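Local coordinates for putative uncharacterized protein (PDB 4J25), which is a prolyl-4-hydroxylase of the 2-oxoglutarate oxygenase family, probably using ferrous iron and ascorbate to hydroxylate peptidyl proline, here with manganese and N-oxalylglycine bound, at residues C105-R116 with L127-A135; P139-R149 with S200-G211. All blocks are in the same frame, centred on the assembly; numbering follows the deposited sequence.

Contact 1 (C105-R116 with L127-A135); sequences CDQYLAAMDQLR and LEDFECHFA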
loop_
_atom_site.group_PDB
_atom_site.type_symbol
_atom_site.label_atom_id
_atom_site.label_comp_id
_atom_site.label_asym_id
_atom_site.label_seq_id
_atom_site.Cartn_x
_atom_site.Cartn_y
_atom_site.Cartn_z
ATOM N N CYS A 105 2.192 -13.975 1.068
ATOM C CA CYS A 105 3.128 -12.858 1.016
ATOM C C CYS A 105 4.034 -12.929 -0.225
ATOM O O CYS A 105 4.335 -11.895 -0.836
ATOM C CB CYS A 105 3.967 -12.805 2.292
ATOM S SG CYS A 105 3.023 -12.609 3.839
ATOM N N ASP A 106 4.458 -14.139 -0.594
ATOM C CA ASP A 106 5.356 -14.343 -1.727
ATOM C C ASP A 106 4.684 -13.863 -2.998
ATOM O O ASP A 106 5.318 -13.257 -3.865
ATOM C CB ASP A 106 5.727 -15.828 -1.897
ATOM C CG ASP A 106 6.789 -16.301 -0.920
ATOM O OD1 ASP A 106 7.141 -15.565 0.020
ATOM O OD2 ASP A 106 7.274 -17.438 -1.094
ATOM N N GLN A 107 3.394 -14.151 -3.113
ATOM C CA GLN A 107 2.624 -13.737 -4.269
ATOM C C GLN A 107 2.429 -12.206 -4.277
ATOM O O GLN A 107 2.464 -11.574 -5.326
ATOM C CB GLN A 107 1.285 -14.446 -4.269
ATOM C CG GLN A 107 1.395 -15.949 -4.503
ATOM C CD GLN A 107 0.045 -16.588 -4.763
ATOM O OE1 GLN A 107 -0.832 -15.985 -5.381
ATOM N NE2 GLN A 107 -0.129 -17.815 -4.293
ATOM N N TYR A 108 2.229 -11.619 -3.104
ATOM C CA TYR A 108 2.115 -10.165 -3.022
ATOM C C TYR A 108 3.408 -9.507 -3.476
ATOM O O TYR A 108 3.379 -8.555 -4.250
ATOM C CB TYR A 108 1.765 -9.706 -1.610
ATOM C CG TYR A 108 1.511 -8.215 -1.546
ATOM C CD1 TYR A 108 0.510 -7.642 -2.309
ATOM C CD2 TYR A 108 2.283 -7.382 -0.732
ATOM C CE1 TYR A 108 0.268 -6.277 -2.267
ATOM C CE2 TYR A 108 2.039 -6.016 -0.678
ATOM C CZ TYR A 108 1.031 -5.477 -1.455
ATOM O OH TYR A 108 0.775 -4.129 -1.414
ATOM N N LEU A 109 4.541 -10.013 -2.995
ATOM C CA LEU A 109 5.843 -9.456 -3.362
ATOM C C LEU A 109 6.121 -9.607 -4.850
ATOM O O LEU A 109 6.710 -8.721 -5.458
ATOM C CB LEU A 109 6.980 -10.087 -2.561
ATOM C CG LEU A 109 6.888 -9.902 -1.047
ATOM C CD1 LEU A 109 8.046 -10.655 -0.378
ATOM C CD2 LEU A 109 6.868 -8.419 -0.642
ATOM N N ALA A 110 5.697 -10.719 -5.442
ATOM C CA ALA A 110 5.928 -10.929 -6.864
ATOM C C ALA A 110 5.171 -9.881 -7.672
ATOM O O ALA A 110 5.717 -9.316 -8.619
ATOM C CB ALA A 110 5.551 -12.349 -7.282
ATOM N N ALA A 111 3.939 -9.571 -7.269
ATOM C CA ALA A 111 3.152 -8.559 -7.976
ATOM C C ALA A 111 3.750 -7.159 -7.791
ATOM O O ALA A 111 3.781 -6.352 -8.734
ATOM C CB ALA A 111 1.704 -8.576 -7.498
ATOM N N MET A 112 4.196 -6.862 -6.577
ATOM C CA MET A 112 4.758 -5.556 -6.297
ATOM C C MET A 112 6.118 -5.417 -6.978
ATOM O O MET A 112 6.514 -4.313 -7.333
ATOM C CB MET A 112 4.868 -5.327 -4.792
ATOM C CG MET A 112 3.512 -5.264 -4.094
ATOM S SD MET A 112 2.515 -3.880 -4.693
ATOM C CE MET A 112 1.438 -4.583 -5.853
ATOM N N ASP A 113 6.828 -6.527 -7.174
ATOM C CA ASP A 113 8.071 -6.448 -7.922
ATOM C C ASP A 113 7.774 -6.091 -9.366
ATOM O O ASP A 113 8.510 -5.328 -9.979
ATOM C CB ASP A 113 8.911 -7.716 -7.840
ATOM C CG ASP A 113 10.284 -7.533 -8.463
ATOM O OD1 ASP A 113 11.104 -6.791 -7.893
ATOM O OD2 ASP A 113 10.553 -8.106 -9.531
ATOM N N GLN A 114 6.688 -6.614 -9.913
ATOM C CA GLN A 114 6.279 -6.226 -11.254
ATOM C C GLN A 114 5.940 -4.738 -11.316
ATOM O O GLN A 114 6.276 -4.069 -12.280
ATOM C CB GLN A 114 5.057 -7.010 -11.694
ATOM C CG GLN A 114 5.323 -8.395 -12.211
ATOM C CD GLN A 114 4.042 -9.034 -12.694
ATOM O OE1 GLN A 114 3.134 -9.247 -11.910
ATOM N NE2 GLN A 114 3.948 -9.307 -13.988
ATOM N N LEU A 115 5.220 -4.254 -10.312
ATOM C CA LEU A 115 4.911 -2.835 -10.199
ATOM C C LEU A 115 6.184 -1.967 -10.089
ATOM O O LEU A 115 6.253 -0.922 -10.705
ATOM C CB LEU A 115 3.973 -2.587 -9.006
ATOM C CG LEU A 115 3.534 -1.135 -8.784
ATOM C CD1 LEU A 115 2.953 -0.548 -10.053
ATOM C CD2 LEU A 115 2.528 -1.050 -7.646
ATOM N N ARG A 116 7.174 -2.408 -9.318
ATOM C CA ARG A 116 8.485 -1.755 -9.269
ATOM C C ARG A 116 9.121 -1.550 -10.643
ATOM O O ARG A 116 9.548 -0.431 -10.988
ATOM C CB ARG A 116 9.459 -2.531 -8.382
ATOM C CG ARG A 116 10.765 -1.755 -8.120
ATOM C CD ARG A 116 11.644 -2.455 -7.104
ATOM N NE ARG A 116 11.998 -3.793 -7.555
ATOM C CZ ARG A 116 12.973 -4.075 -8.416
ATOM N NH1 ARG A 116 13.727 -3.118 -8.932
ATOM N NH2 ARG A 116 13.193 -5.340 -8.765
ATOM N N LEU A 127 14.039 2.636 -8.576
ATOM C CA LEU A 127 13.616 1.902 -7.388
ATOM C C LEU A 127 14.347 0.557 -7.296
ATOM O O LEU A 127 14.271 -0.262 -8.212
ATOM C CB LEU A 127 12.115 1.663 -7.431
ATOM C CG LEU A 127 11.206 2.894 -7.501
ATOM C CD1 LEU A 127 9.784 2.484 -7.789
ATOM C CD2 LEU A 127 11.300 3.663 -6.213
ATOM N N GLU A 128 15.039 0.328 -6.189
ATOM C CA GLU A 128 15.816 -0.903 -6.026
ATOM C C GLU A 128 15.037 -2.007 -5.310
ATOM O O GLU A 128 15.308 -3.192 -5.520
ATOM C CB GLU A 128 17.091 -0.625 -5.240
ATOM C CG GLU A 128 16.841 -0.137 -3.824
ATOM C CD GLU A 128 18.065 -0.276 -2.939
ATOM O OE1 GLU A 128 19.192 -0.041 -3.440
ATOM O OE2 GLU A 128 17.899 -0.634 -1.751
ATOM N N ASP A 129 14.101 -1.629 -4.442
ATOM C CA ASP A 129 13.321 -2.631 -3.730
ATOM C C ASP A 129 11.986 -2.111 -3.157
ATOM O O ASP A 129 11.615 -0.929 -3.302
ATOM C CB ASP A 129 14.185 -3.316 -2.655
ATOM C CG ASP A 129 14.270 -2.537 -1.358
ATOM O OD1 ASP A 129 14.647 -3.143 -0.333
ATOM O OD2 ASP A 129 13.948 -1.339 -1.327
ATOM N N PHE A 130 11.268 -3.030 -2.538
ATOM C CA PHE A 130 9.973 -2.780 -1.937
ATOM C C PHE A 130 10.018 -3.407 -0.566
ATOM O O PHE A 130 10.397 -4.573 -0.423
ATOM C CB PHE A 130 8.862 -3.427 -2.767
ATOM C CG PHE A 130 7.479 -3.234 -2.195
ATOM C CD1 PHE A 130 6.767 -4.320 -1.657
ATOM C CD2 PHE A 130 6.891 -1.971 -2.174
ATOM C CE1 PHE A 130 5.486 -4.140 -1.126
ATOM C CE2 PHE A 130 5.616 -1.791 -1.656
ATOM C CZ PHE A 130 4.907 -2.890 -1.125
ATOM N N GLU A 131 9.694 -2.631 0.450
ATOM C CA GLU A 131 9.634 -3.131 1.802
ATOM C C GLU A 131 8.195 -2.980 2.268
ATOM O O GLU A 131 7.540 -1.972 1.988
ATOM C CB GLU A 131 10.594 -2.366 2.719
ATOM C CG GLU A 131 10.260 -0.873 2.843
ATOM C CD GLU A 131 11.089 -0.139 3.876
ATOM O OE1 GLU A 131 11.883 -0.786 4.588
ATOM O OE2 GLU A 131 10.943 1.098 3.975
ATOM N N CYS A 132 7.693 -3.977 2.980
ATOM C CA CYS A 132 6.339 -3.893 3.487
ATOM C C CYS A 132 6.146 -4.683 4.772
ATOM O O CYS A 132 7.017 -5.462 5.192
ATOM C CB CYS A 132 5.352 -4.341 2.425
ATOM S SG CYS A 132 5.572 -6.034 1.948
ATOM N N HIS A 133 5.015 -4.430 5.426
ATOM C CA HIS A 133 4.667 -5.119 6.652
ATOM C C HIS A 133 3.182 -4.966 6.872
ATOM O O HIS A 133 2.548 -4.062 6.287
ATOM C CB HIS A 133 5.456 -4.583 7.853
ATOM C CG HIS A 133 5.107 -3.182 8.250
ATOM N ND1 HIS A 133 4.027 -2.881 9.055
ATOM C CD2 HIS A 133 5.719 -2.003 7.987
ATOM C CE1 HIS A 133 3.979 -1.577 9.256
ATOM N NE2 HIS A 133 4.994 -1.023 8.619
ATOM N N PHE A 134 2.635 -5.842 7.706
ATOM C CA PHE A 134 1.209 -5.812 8.019
ATOM C C PHE A 134 0.937 -4.766 9.079
ATOM O O PHE A 134 1.831 -4.383 9.832
ATOM C CB PHE A 134 0.702 -7.183 8.505
ATOM C CG PHE A 134 0.622 -8.213 7.421
ATOM C CD1 PHE A 134 -0.415 -8.200 6.509
ATOM C CD2 PHE A 134 1.594 -9.176 7.297
ATOM C CE1 PHE A 134 -0.484 -9.150 5.503
ATOM C CE2 PHE A 134 1.529 -10.117 6.301
ATOM C CZ PHE A 134 0.495 -10.110 5.402
ATOM N N ALA A 135 -0.302 -4.290 9.127
ATOM C CA ALA A 135 -0.710 -3.338 10.146
ATOM C C ALA A 135 -2.137 -3.641 10.558
ATOM O O ALA A 135 -3.010 -3.825 9.715
ATOM C CB ALA A 135 -0.585 -1.891 9.614
#

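Contact 2 (P139-R149 with S200-G211); sequences PGAFYRRHLDR and SGEVPHEVLPAG. With MN (manganese (II) ion), chain I; OGA (N-oxalylglycine), chain J.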
loop_
_atom_site.group_PDB
_atom_site.type_symbol
_atom_site.label_atom_id
_atom_site.label_comp_id
_atom_site.label_asym_id
_atom_site.label_seq_id
_atom_site.Cartn_x
_atom_site.Cartn_y
_atom_site.Cartn_z
ATOM N N PRO A 139 -9.987 -0.954 17.104
ATOM C CA PRO A 139 -11.038 0.073 17.030
ATOM C C PRO A 139 -10.650 1.313 17.823
ATOM O O PRO A 139 -10.244 1.192 18.959
ATOM C CB PRO A 139 -12.249 -0.614 17.677
ATOM C CG PRO A 139 -11.990 -2.078 17.522
ATOM C CD PRO A 139 -10.501 -2.249 17.583
ATOM N N GLY A 140 -10.767 2.490 17.223
ATOM C CA GLY A 140 -10.392 3.721 17.891
ATOM C C GLY A 140 -9.026 4.255 17.493
ATOM O O GLY A 140 -8.745 5.436 17.683
ATOM N N ALA A 141 -8.169 3.395 16.947
ATOM C CA ALA A 141 -6.835 3.825 16.557
ATOM C C ALA A 141 -6.926 4.711 15.323
ATOM O O ALA A 141 -7.742 4.482 14.433
ATOM C CB ALA A 141 -5.936 2.632 16.292
ATOM N N PHE A 142 -6.090 5.738 15.294
ATOM C CA PHE A 142 -6.003 6.608 14.146
ATOM C C PHE A 142 -4.550 6.933 13.891
ATOM O O PHE A 142 -3.693 6.645 14.722
ATOM C CB PHE A 142 -6.796 7.888 14.395
ATOM C CG PHE A 142 -6.373 8.637 15.624
ATOM C CD1 PHE A 142 -5.413 9.635 15.544
ATOM C CD2 PHE A 142 -6.945 8.360 16.852
ATOM C CE1 PHE A 142 -5.027 10.334 16.673
ATOM C CE2 PHE A 142 -6.568 9.047 17.985
ATOM C CZ PHE A 142 -5.607 10.038 17.902
ATOM N N TYR A 143 -4.285 7.526 12.730
ATOM C CA TYR A 143 -2.940 7.921 12.333
ATOM C C TYR A 143 -3.054 9.355 11.843
ATOM O O TYR A 143 -3.695 9.624 10.832
ATOM C CB TYR A 143 -2.442 7.011 11.210
ATOM C CG TYR A 143 -0.941 6.923 11.039
ATOM C CD1 TYR A 143 -0.092 7.888 11.552
ATOM C CD2 TYR A 143 -0.375 5.859 10.342
ATOM C CE1 TYR A 143 1.286 7.797 11.384
ATOM C CE2 TYR A 143 0.995 5.755 10.171
ATOM C CZ TYR A 143 1.819 6.724 10.700
ATOM O OH TYR A 143 3.179 6.622 10.532
ATOM N N ARG A 144 -2.435 10.270 12.576
ATOM C CA ARG A 144 -2.534 11.694 12.299
ATOM C C ARG A 144 -1.842 12.101 10.996
ATOM O O ARG A 144 -0.979 11.385 10.491
ATOM C CB ARG A 144 -1.936 12.450 13.466
ATOM C CG ARG A 144 -2.615 12.102 14.775
ATOM C CD ARG A 144 -2.603 13.282 15.719
ATOM N NE ARG A 144 -3.298 14.435 15.150
ATOM C CZ ARG A 144 -3.338 15.632 15.728
ATOM N NH1 ARG A 144 -2.721 15.825 16.884
ATOM N NH2 ARG A 144 -3.990 16.636 15.150
ATOM N N ARG A 145 -2.218 13.262 10.461
ATOM C CA ARG A 145 -1.720 13.679 9.159
ATOM C C ARG A 145 -0.201 13.631 9.105
ATOM O O ARG A 145 0.489 14.022 10.040
ATOM C CB ARG A 145 -2.207 15.073 8.783
ATOM C CG ARG A 145 -2.088 15.336 7.289
ATOM C CD ARG A 145 -2.536 16.721 6.904
ATOM N NE ARG A 145 -3.849 17.027 7.459
ATOM C CZ ARG A 145 -4.619 18.022 7.038
ATOM N NH1 ARG A 145 -5.797 18.230 7.601
ATOM N NH2 ARG A 145 -4.212 18.799 6.050
ATOM N N HIS A 146 0.311 13.140 7.990
ATOM C CA HIS A 146 1.751 12.974 7.832
ATOM C C HIS A 146 2.133 12.760 6.380
ATOM O O HIS A 146 1.283 12.482 5.520
ATOM C CB HIS A 146 2.271 11.810 8.685
ATOM C CG HIS A 146 1.857 10.456 8.196
ATOM N ND1 HIS A 146 0.612 9.927 8.444
ATOM C CD2 HIS A 146 2.526 9.522 7.479
ATOM C CE1 HIS A 146 0.528 8.725 7.897
ATOM N NE2 HIS A 146 1.675 8.458 7.301
ATOM N N LEU A 147 3.430 12.916 6.131
ATOM C CA LEU A 147 4.042 12.533 4.872
ATOM C C LEU A 147 4.914 11.326 5.150
ATOM O O LEU A 147 5.546 11.237 6.198
ATOM C CB LEU A 147 4.916 13.651 4.310
ATOM C CG LEU A 147 4.194 14.804 3.637
ATOM C CD1 LEU A 147 4.928 16.127 3.914
ATOM C CD2 LEU A 147 4.082 14.556 2.161
ATOM N N ASP A 148 4.955 10.400 4.209
ATOM C CA ASP A 148 5.767 9.209 4.392
ATOM C C ASP A 148 7.246 9.515 4.209
ATOM O O ASP A 148 8.083 8.938 4.881
ATOM C CB ASP A 148 5.349 8.110 3.424
ATOM C CG ASP A 148 4.017 7.471 3.793
ATOM O OD1 ASP A 148 3.544 7.590 4.938
ATOM O OD2 ASP A 148 3.459 6.833 2.906
ATOM N N ARG A 149 7.571 10.400 3.287
ATOM C CA ARG A 149 8.966 10.739 3.021
ATOM C C ARG A 149 9.238 12.191 3.394
ATOM O O ARG A 149 8.598 13.081 2.870
ATOM C CB ARG A 149 9.289 10.525 1.540
ATOM C CG ARG A 149 10.679 10.968 1.168
ATOM C CD ARG A 149 10.813 11.383 -0.279
ATOM N NE ARG A 149 12.190 11.779 -0.555
ATOM C CZ ARG A 149 12.666 12.053 -1.763
ATOM N NH1 ARG A 149 11.871 11.975 -2.822
ATOM N NH2 ARG A 149 13.936 12.403 -1.912
ATOM N N SER A 200 5.434 9.341 -2.186
ATOM C CA SER A 200 5.636 9.487 -0.746
ATOM C C SER A 200 5.991 10.903 -0.303
ATOM O O SER A 200 5.614 11.322 0.782
ATOM C CB SER A 200 6.743 8.547 -0.257
ATOM O OG SER A 200 6.533 7.221 -0.716
ATOM N N GLY A 201 6.738 11.629 -1.127
ATOM C CA GLY A 201 7.164 12.966 -0.766
ATOM C C GLY A 201 6.104 14.019 -1.024
ATOM O O GLY A 201 6.294 15.184 -0.674
ATOM N N GLU A 202 4.988 13.617 -1.627
ATOM C CA GLU A 202 4.015 14.583 -2.139
ATOM C C GLU A 202 2.630 14.570 -1.503
ATOM O O GLU A 202 1.973 15.615 -1.432
ATOM C CB GLU A 202 3.835 14.397 -3.639
ATOM C CG GLU A 202 2.539 15.011 -4.154
ATOM C CD GLU A 202 2.420 14.953 -5.665
ATOM O OE1 GLU A 202 1.290 15.146 -6.179
ATOM O OE2 GLU A 202 3.462 14.728 -6.334
ATOM N N VAL A 203 2.145 13.404 -1.080
ATOM C CA VAL A 203 0.757 13.328 -0.629
ATOM C C VAL A 203 0.629 13.161 0.875
ATOM O O VAL A 203 0.821 12.059 1.402
ATOM C CB VAL A 203 0.018 12.182 -1.303
ATOM C CG1 VAL A 203 -1.437 12.141 -0.822
ATOM C CG2 VAL A 203 0.076 12.344 -2.792
ATOM N N PRO A 204 0.300 14.258 1.578
ATOM C CA PRO A 204 0.013 14.114 3.002
ATOM C C PRO A 204 -1.220 13.255 3.154
ATOM O O PRO A 204 -2.083 13.278 2.271
ATOM C CB PRO A 204 -0.265 15.547 3.457
ATOM C CG PRO A 204 0.299 16.413 2.399
ATOM C CD PRO A 204 0.155 15.657 1.133
ATOM N N HIS A 205 -1.308 12.492 4.231
ATOM C CA HIS A 205 -2.462 11.613 4.413
ATOM C C HIS A 205 -2.626 11.262 5.879
ATOM O O HIS A 205 -1.726 11.480 6.681
ATOM C CB HIS A 205 -2.345 10.346 3.563
ATOM C CG HIS A 205 -1.105 9.547 3.828
ATOM N ND1 HIS A 205 0.114 9.879 3.278
ATOM C CD2 HIS A 205 -0.892 8.431 4.564
ATOM C CE1 HIS A 205 1.030 9.016 3.682
ATOM N NE2 HIS A 205 0.448 8.117 4.450
ATOM N N GLU A 206 -3.797 10.756 6.227
ATOM C CA GLU A 206 -4.082 10.380 7.598
ATOM C C GLU A 206 -5.076 9.234 7.594
ATOM O O GLU A 206 -5.667 8.915 6.560
ATOM C CB GLU A 206 -4.641 11.576 8.373
ATOM C CG GLU A 206 -5.990 12.012 7.895
ATOM C CD GLU A 206 -6.483 13.269 8.565
ATOM O OE1 GLU A 206 -7.586 13.728 8.216
ATOM O OE2 GLU A 206 -5.768 13.820 9.422
ATOM N N VAL A 207 -5.244 8.602 8.748
ATOM C CA VAL A 207 -6.232 7.544 8.913
ATOM C C VAL A 207 -7.202 7.951 9.999
ATOM O O VAL A 207 -6.798 8.229 11.121
ATOM C CB VAL A 207 -5.590 6.212 9.302
ATOM C CG1 VAL A 207 -6.684 5.116 9.547
ATOM C CG2 VAL A 207 -4.591 5.780 8.242
ATOM N N LEU A 208 -8.486 8.001 9.659
ATOM C CA LEU A 208 -9.518 8.343 10.632
ATOM C C LEU A 208 -9.860 7.104 11.472
ATOM O O LEU A 208 -9.709 5.977 11.010
ATOM C CB LEU A 208 -10.764 8.883 9.933
ATOM C CG LEU A 208 -10.627 10.209 9.178
ATOM C CD1 LEU A 208 -12.000 10.823 8.920
ATOM C CD2 LEU A 208 -9.782 11.167 9.951
ATOM N N PRO A 209 -10.280 7.310 12.731
ATOM C CA PRO A 209 -10.513 6.123 13.559
ATOM C C PRO A 209 -11.618 5.236 12.989
ATOM O O PRO A 209 -12.540 5.736 12.330
ATOM C CB PRO A 209 -10.905 6.701 14.926
ATOM C CG PRO A 209 -11.172 8.142 14.704
ATOM C CD PRO A 209 -10.456 8.564 13.475
ATOM N N ALA A 210 -11.497 3.931 13.210
ATOM C CA ALA A 210 -12.517 2.985 12.785
ATOM C C ALA A 210 -13.228 2.439 14.003
ATOM O O ALA A 210 -12.717 2.526 15.117
ATOM C CB ALA A 210 -11.895 1.844 12.007
ATOM N N GLY A 211 -14.401 1.862 13.781
ATOM C CA GLY A 211 -15.159 1.258 14.857
ATOM C C GLY A 211 -14.898 -0.229 14.957
ATOM O O GLY A 211 -15.470 -0.892 15.810
HETATM MN MN MN I . 1.643 6.949 5.715
HETATM C C1 OGA J . 1.452 4.461 6.940
HETATM C C2 OGA J . 0.073 4.874 6.528
HETATM C C4 OGA J . -2.263 4.304 5.965
HETATM C C5 OGA J . -3.214 3.161 5.855
HETATM O O1 OGA J . 1.605 3.287 7.383
HETATM O O2 OGA J . 2.441 5.270 6.822
HETATM O "O2'" OGA J . -0.166 6.054 6.314
HETATM O O3 OGA J . -4.178 3.238 5.053
HETATM N N1 OGA J . -0.966 3.881 6.374
HETATM O O4 OGA J . -3.062 2.123 6.553
HETATM O O HOH W 1 3.255 10.701 1.854
HETATM O O HOH W 2 1.525 5.365 4.124
#

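Contact 1 (C105-R116 with L127-A135)
Helix 105-116 runs against strand 129-135 at 138° between their directions, the axes 8.7 Å apart at closest, with R116 beside L127 at one end and C105 beside F134 at the other. In the middle, M112 lays its CB over one face of the F130 ring, 4.1 Å from the centroid, while its CG reaches F130 CE1; the sulfur, turned back by the bend at chi2, adds an oblique Met-aromatic contact. Flexible methionine can follow a flat ring. Y108 CE2 comes to the edge of F130 at CE1, 3.9 Å away, the side chains crossing at about a right angle. L109 CD2 meets the same ring's edge and touches C132 SG at 3.8 Å, and C105 SG sits at the edge of F134, thiols compact enough for these places. R116, its CG anti to the backbone N (chi1 -170°), runs past L127 and bends at chi3, long enough to reach a backbone carbonyl and D113 together. Its NH1 donates to L127 O (3.0 Å, 151°), while NH2 bonds D113 OD1 at 2.7 Å in a salt bridge; both acceptors lie at the guanidinium edge. A leucine here would probably leave L127 O without this donor and D113 without its charged mate. Apolar and sulfur-bearing side chains thus pack helix 103-123 on 129-137, an outermost strand of the jellyroll's five-stranded antiparallel sheet, with R116's charge probably balanced by D113.

Contact 2 (P139-R149 with S200-G211)
The iron-binding facial triad of the 2-oxoglutarate oxygenases, here holding manganese, is assembled where 139-149 pairs antiparallel with 200-211. Y143 and V207 form one hydrogen-bonded pair, V207 N donating to Y143 O at 2.8 Å, and H146 and H205 form another; a beta bulge between them shifts the register by one. Both imidazoles therefore project from the same face, crossing obliquely with planes 59° apart. H146 NE2, D148 OD1 and H205 NE2 all bind the manganese, and N-oxalylglycine O2 and O2' with one water complete six ligands. Each histidine has its CG between the backbone N and the carbonyl carbon, a torsion that helps carry its NE2 to the metal. Their other nitrogens fix the rings' rotation: H146 ND1 donates to R144 O, and H205 ND1 to V203 O at 3.0 Å, nearly straight at 173°. The D148 carboxylate stands 82° from the H205 ring plane; its OD2 accepts from the metal-bound water and is also held by S159 and W220. A second water joins D148 N to S200 O and V203 O. The Y143 ring lies with one face over H146 CE1, and its CE2 comes within 3.5 Å of N-oxalylglycine C1. V207 CG2 packs on C4 of the inhibitor, 3.6 Å away, a small branched side chain suited to a pocket wall, while R214 hydrogen-bonds the inhibitor. The His-X-Asp...His triad, carried on a double-stranded beta helix (jellyroll), is the signature of the Fe(II)/2-oxoglutarate oxygenases.

Contact 1 closes before contact 2 opens: strand 129-137 leads directly into the 139-149 segment, yet the centres lie 21 Å apart, on opposite sides of the chain's centre. Contact 1 places helix 103-123 on the five-stranded sheet; contact 2 belongs to the opposing side of the jellyroll, where strand 205-207 edges the three-stranded sheet. Strand 214-222 relates the two contacts: it pairs with 129-137 within its sheet and supplies R214 and W220 to the N-oxalylglycine pocket. The side chain of F130 is about 12 Å from the manganese and that of C132 about 10 Å from N-oxalylglycine, so contact 1 packs on the sheet outside the metal site, while contact 2 carries its protein ligands.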